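PDB 2W1K: putative sortase from Streptococcus pneumoniae, which probably catalyses the transpeptidation that joins pilin subunits covalently during assembly of the pneumococcal pilus fibre. Local coordinates for residues 23-35 with 53-65. Sequence-based numbering, arbitrary orientation.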
# COMPACT_ATOMS: atom_id res chain seq x y z
N GLU A 23 0.20 18.93 3.47
CA GLU A 23 -1.19 18.81 3.25
C GLU A 23 -1.63 17.30 3.11
O GLU A 23 -2.63 16.88 3.69
CB GLU A 23 -1.57 19.62 2.03
CG GLU A 23 -2.99 19.54 1.72
CD GLU A 23 -3.36 20.38 0.48
OE1 GLU A 23 -2.49 20.57 -0.44
OE2 GLU A 23 -4.52 20.85 0.43
N GLN A 24 -0.85 16.47 2.41
CA GLN A 24 -1.18 15.02 2.39
C GLN A 24 -1.05 14.38 3.76
O GLN A 24 -1.78 13.44 4.06
CB GLN A 24 -0.28 14.21 1.43
CG GLN A 24 -0.38 14.59 -0.01
CD GLN A 24 -1.64 14.07 -0.64
OE1 GLN A 24 -1.68 12.87 -0.98
NE2 GLN A 24 -2.69 14.95 -0.82
N GLN A 25 -0.02 14.76 4.50
CA GLN A 25 0.11 14.30 5.87
C GLN A 25 -1.14 14.57 6.68
O GLN A 25 -1.75 13.68 7.33
CB GLN A 25 1.38 14.97 6.49
CG GLN A 25 2.71 14.39 5.91
CD GLN A 25 3.09 13.09 6.53
OE1 GLN A 25 3.36 13.02 7.79
NE2 GLN A 25 3.15 12.03 5.70
N ASN A 26 -1.58 15.82 6.66
CA ASN A 26 -2.69 16.21 7.51
C ASN A 26 -4.05 15.61 7.02
O ASN A 26 -4.86 15.15 7.80
CB ASN A 26 -2.77 17.69 7.43
CG ASN A 26 -1.61 18.40 8.19
OD1 ASN A 26 -0.74 17.77 8.84
ND2 ASN A 26 -1.63 19.73 8.12
N HIS A 27 -4.32 15.62 5.71
CA HIS A 27 -5.47 14.93 5.16
C HIS A 27 -5.47 13.45 5.47
O HIS A 27 -6.58 12.86 5.64
CB HIS A 27 -5.59 15.17 3.65
CG HIS A 27 -5.83 16.63 3.35
ND1 HIS A 27 -5.87 17.14 2.07
CD2 HIS A 27 -6.04 17.69 4.19
CE1 HIS A 27 -6.08 18.45 2.13
NE2 HIS A 27 -6.20 18.80 3.40
N SER A 28 -4.28 12.81 5.44
CA SER A 28 -4.22 11.40 5.76
C SER A 28 -4.50 11.14 7.26
O SER A 28 -5.17 10.15 7.63
CB SER A 28 -2.80 10.80 5.42
OG SER A 28 -2.51 10.91 4.01
N LEU A 29 -3.89 11.96 8.12
CA LEU A 29 -4.25 11.86 9.56
C LEU A 29 -5.78 11.92 9.73
O LEU A 29 -6.31 11.09 10.45
CB LEU A 29 -3.65 13.04 10.38
CG LEU A 29 -3.82 12.90 11.88
CD1 LEU A 29 -3.23 11.58 12.41
CD2 LEU A 29 -3.12 14.16 12.53
N ALA A 30 -6.45 12.92 9.10
CA ALA A 30 -7.89 13.16 9.15
C ALA A 30 -8.62 11.95 8.69
O ALA A 30 -9.62 11.50 9.30
CB ALA A 30 -8.34 14.34 8.23
N TYR A 31 -8.16 11.40 7.58
CA TYR A 31 -8.82 10.21 7.13
C TYR A 31 -8.69 9.08 8.18
O TYR A 31 -9.67 8.32 8.44
CB TYR A 31 -8.14 9.75 5.87
CG TYR A 31 -8.70 8.41 5.30
CD1 TYR A 31 -8.14 7.18 5.70
CD2 TYR A 31 -9.69 8.40 4.29
CE1 TYR A 31 -8.60 6.00 5.16
CE2 TYR A 31 -10.17 7.19 3.75
CZ TYR A 31 -9.62 5.99 4.18
OH TYR A 31 -10.02 4.73 3.67
N ASN A 32 -7.48 8.90 8.76
CA ASN A 32 -7.36 7.81 9.74
C ASN A 32 -8.31 8.04 10.94
O ASN A 32 -8.82 7.08 11.48
CB ASN A 32 -5.88 7.56 10.17
CG ASN A 32 -5.07 6.86 9.07
OD1 ASN A 32 -5.61 6.59 8.00
ND2 ASN A 32 -3.77 6.51 9.33
N GLN A 33 -8.54 9.31 11.32
CA GLN A 33 -9.30 9.68 12.50
C GLN A 33 -10.74 9.34 12.25
O GLN A 33 -11.37 8.86 13.17
CB GLN A 33 -9.21 11.19 12.86
CG GLN A 33 -7.76 11.70 13.27
CD GLN A 33 -7.30 11.47 14.76
OE1 GLN A 33 -6.43 10.56 15.05
NE2 GLN A 33 -7.90 12.28 15.73
N ARG A 34 -11.25 9.52 11.02
CA ARG A 34 -12.67 9.18 10.75
C ARG A 34 -13.02 7.72 10.75
O ARG A 34 -14.23 7.38 10.84
CB ARG A 34 -13.18 9.73 9.42
CG ARG A 34 -12.92 11.15 9.19
CD ARG A 34 -13.56 11.73 7.96
NE ARG A 34 -13.10 11.20 6.66
CZ ARG A 34 -12.09 11.72 5.97
NH1 ARG A 34 -11.40 12.75 6.50
NH2 ARG A 34 -11.79 11.25 4.78
N LEU A 35 -12.04 6.83 10.58
CA LEU A 35 -12.33 5.38 10.61
C LEU A 35 -12.94 4.79 11.88
O LEU A 35 -13.66 3.76 11.81
CB LEU A 35 -11.03 4.60 10.42
CG LEU A 35 -10.31 4.79 9.10
CD1 LEU A 35 -9.00 3.98 9.20
CD2 LEU A 35 -11.23 4.32 7.96
N ASN A 53 -14.87 8.37 -0.76
CA ASN A 53 -14.34 9.72 -0.85
C ASN A 53 -13.29 9.90 0.20
O ASN A 53 -13.60 10.19 1.35
CB ASN A 53 -15.43 10.80 -0.69
CG ASN A 53 -16.71 10.27 0.03
OD1 ASN A 53 -17.82 10.13 -0.59
ND2 ASN A 53 -16.57 9.99 1.37
N TYR A 54 -12.05 9.67 -0.18
CA TYR A 54 -10.96 9.83 0.76
C TYR A 54 -10.77 11.28 1.17
O TYR A 54 -10.36 11.52 2.30
CB TYR A 54 -9.66 9.33 0.14
CG TYR A 54 -9.48 7.84 0.16
CD1 TYR A 54 -10.16 7.05 -0.76
CD2 TYR A 54 -8.57 7.21 1.07
CE1 TYR A 54 -9.96 5.66 -0.81
CE2 TYR A 54 -8.37 5.85 1.02
CZ TYR A 54 -9.07 5.06 0.10
OH TYR A 54 -8.86 3.68 0.03
N GLN A 55 -11.02 12.24 0.29
CA GLN A 55 -10.76 13.67 0.58
C GLN A 55 -9.30 13.86 1.03
O GLN A 55 -9.00 14.55 2.03
CB GLN A 55 -11.72 14.24 1.64
CG GLN A 55 -13.13 13.96 1.33
CD GLN A 55 -14.15 14.66 2.22
OE1 GLN A 55 -13.99 14.75 3.45
NE2 GLN A 55 -15.28 15.11 1.61
N VAL A 56 -8.40 13.17 0.38
CA VAL A 56 -6.97 13.35 0.73
C VAL A 56 -6.39 14.28 -0.42
O VAL A 56 -5.70 15.28 -0.18
CB VAL A 56 -6.23 11.95 0.86
CG1 VAL A 56 -4.70 12.09 0.75
CG2 VAL A 56 -6.76 11.13 2.11
N SER A 57 -6.79 14.00 -1.64
CA SER A 57 -6.32 14.84 -2.78
C SER A 57 -7.53 15.47 -3.51
O SER A 57 -8.62 14.88 -3.48
CB SER A 57 -5.57 13.93 -3.80
OG SER A 57 -5.09 14.82 -4.84
N ASP A 58 -7.32 16.54 -4.28
CA ASP A 58 -8.43 17.05 -5.09
C ASP A 58 -8.74 16.14 -6.27
O ASP A 58 -9.74 16.30 -6.90
CB ASP A 58 -8.06 18.41 -5.70
CG ASP A 58 -8.49 19.59 -4.82
OD1 ASP A 58 -7.90 19.77 -3.70
OD2 ASP A 58 -9.40 20.38 -5.26
N ASP A 59 -7.79 15.30 -6.65
CA ASP A 59 -7.92 14.38 -7.74
C ASP A 59 -8.05 12.95 -7.14
O ASP A 59 -7.12 12.37 -6.58
CB ASP A 59 -6.62 14.51 -8.58
CG ASP A 59 -6.58 13.53 -9.74
OD1 ASP A 59 -7.53 12.70 -9.91
OD2 ASP A 59 -5.56 13.58 -10.49
N PRO A 60 -9.23 12.39 -7.23
CA PRO A 60 -9.50 11.03 -6.75
C PRO A 60 -8.53 9.95 -7.33
O PRO A 60 -8.29 8.92 -6.65
CB PRO A 60 -10.94 10.79 -7.19
CG PRO A 60 -11.51 12.27 -7.34
CD PRO A 60 -10.38 12.97 -7.96
N ASP A 61 -7.97 10.19 -8.51
CA ASP A 61 -7.00 9.26 -9.12
C ASP A 61 -5.50 9.67 -9.01
O ASP A 61 -4.70 9.09 -9.74
CB ASP A 61 -7.31 9.02 -10.56
CG ASP A 61 -8.71 8.44 -10.76
OD1 ASP A 61 -9.23 7.67 -9.88
OD2 ASP A 61 -9.33 8.79 -11.78
N ALA A 62 -5.09 10.59 -8.10
CA ALA A 62 -3.70 10.91 -8.02
C ALA A 62 -2.94 9.73 -7.37
O ALA A 62 -3.49 8.99 -6.55
CB ALA A 62 -3.48 12.21 -7.20
N VAL A 63 -1.70 9.55 -7.77
CA VAL A 63 -0.86 8.62 -7.09
C VAL A 63 -0.60 9.12 -5.62
O VAL A 63 -0.12 10.26 -5.38
CB VAL A 63 0.45 8.50 -7.83
CG1 VAL A 63 1.38 7.63 -7.05
CG2 VAL A 63 0.15 7.94 -9.28
N TYR A 64 -0.97 8.27 -4.66
CA TYR A 64 -0.78 8.67 -3.31
C TYR A 64 0.68 8.37 -2.76
O TYR A 64 1.19 9.11 -1.88
CB TYR A 64 -1.82 7.91 -2.48
CG TYR A 64 -1.66 8.17 -0.95
CD1 TYR A 64 -1.93 9.43 -0.41
CD2 TYR A 64 -1.27 7.14 -0.07
CE1 TYR A 64 -1.79 9.67 0.97
CE2 TYR A 64 -1.10 7.39 1.31
CZ TYR A 64 -1.41 8.63 1.80
OH TYR A 64 -1.33 8.86 3.14
N GLY A 65 1.27 7.25 -3.20
CA GLY A 65 2.62 6.81 -2.75
C GLY A 65 3.22 5.87 -3.78
O GLY A 65 2.56 5.51 -4.77
O HOH W 1 0.64 11.69 -0.81
O HOH W 2 -9.24 13.45 4.76
O HOH W 3 -13.49 9.12 4.09
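His27 on helix 18-34 meets the irregular loop at Val56. Its CB rests 3.7 Å from Val56 CA; farther out, CG skirts the carbonyls of Gln55 and Val56; ND1 then donates to Val56 O (2.9 Å, 167° at the hydrogen), which lies at the ring edge in its plane, while Glu23 O sits over one face. CG of His27 lies anti to its own carbonyl carbon (chi1 -63°), which swings the ring toward the loop. Gln24 runs athwart Val56, its OE1 3.6 Å from Val56 CG1 and accepting a hydrogen bond from a water that also donates to Tyr64 O. Ser28 OG donates to Gln24 O and lies 2.5 Å from Tyr64 OH. One turn on, the Tyr31 and Tyr54 rings are tilted by just 6° yet displaced, scarcely overlapping, centroids 4.7 Å distant; the Tyr31 hydroxyl is hydrogen-bonded to Asp95, that of Tyr54 to His93 of strand 91-93. Arg34 NH2 donates to Tyr54 O (2.9 Å) from above the carbonyl plane, and a water carries its grip to Asn53 O. Helix side chains and bridging waters thus meet carbonyls of an irregular loop, fastening both ends of the connection that, as in other pilus sortases, probably carries the active-site lid.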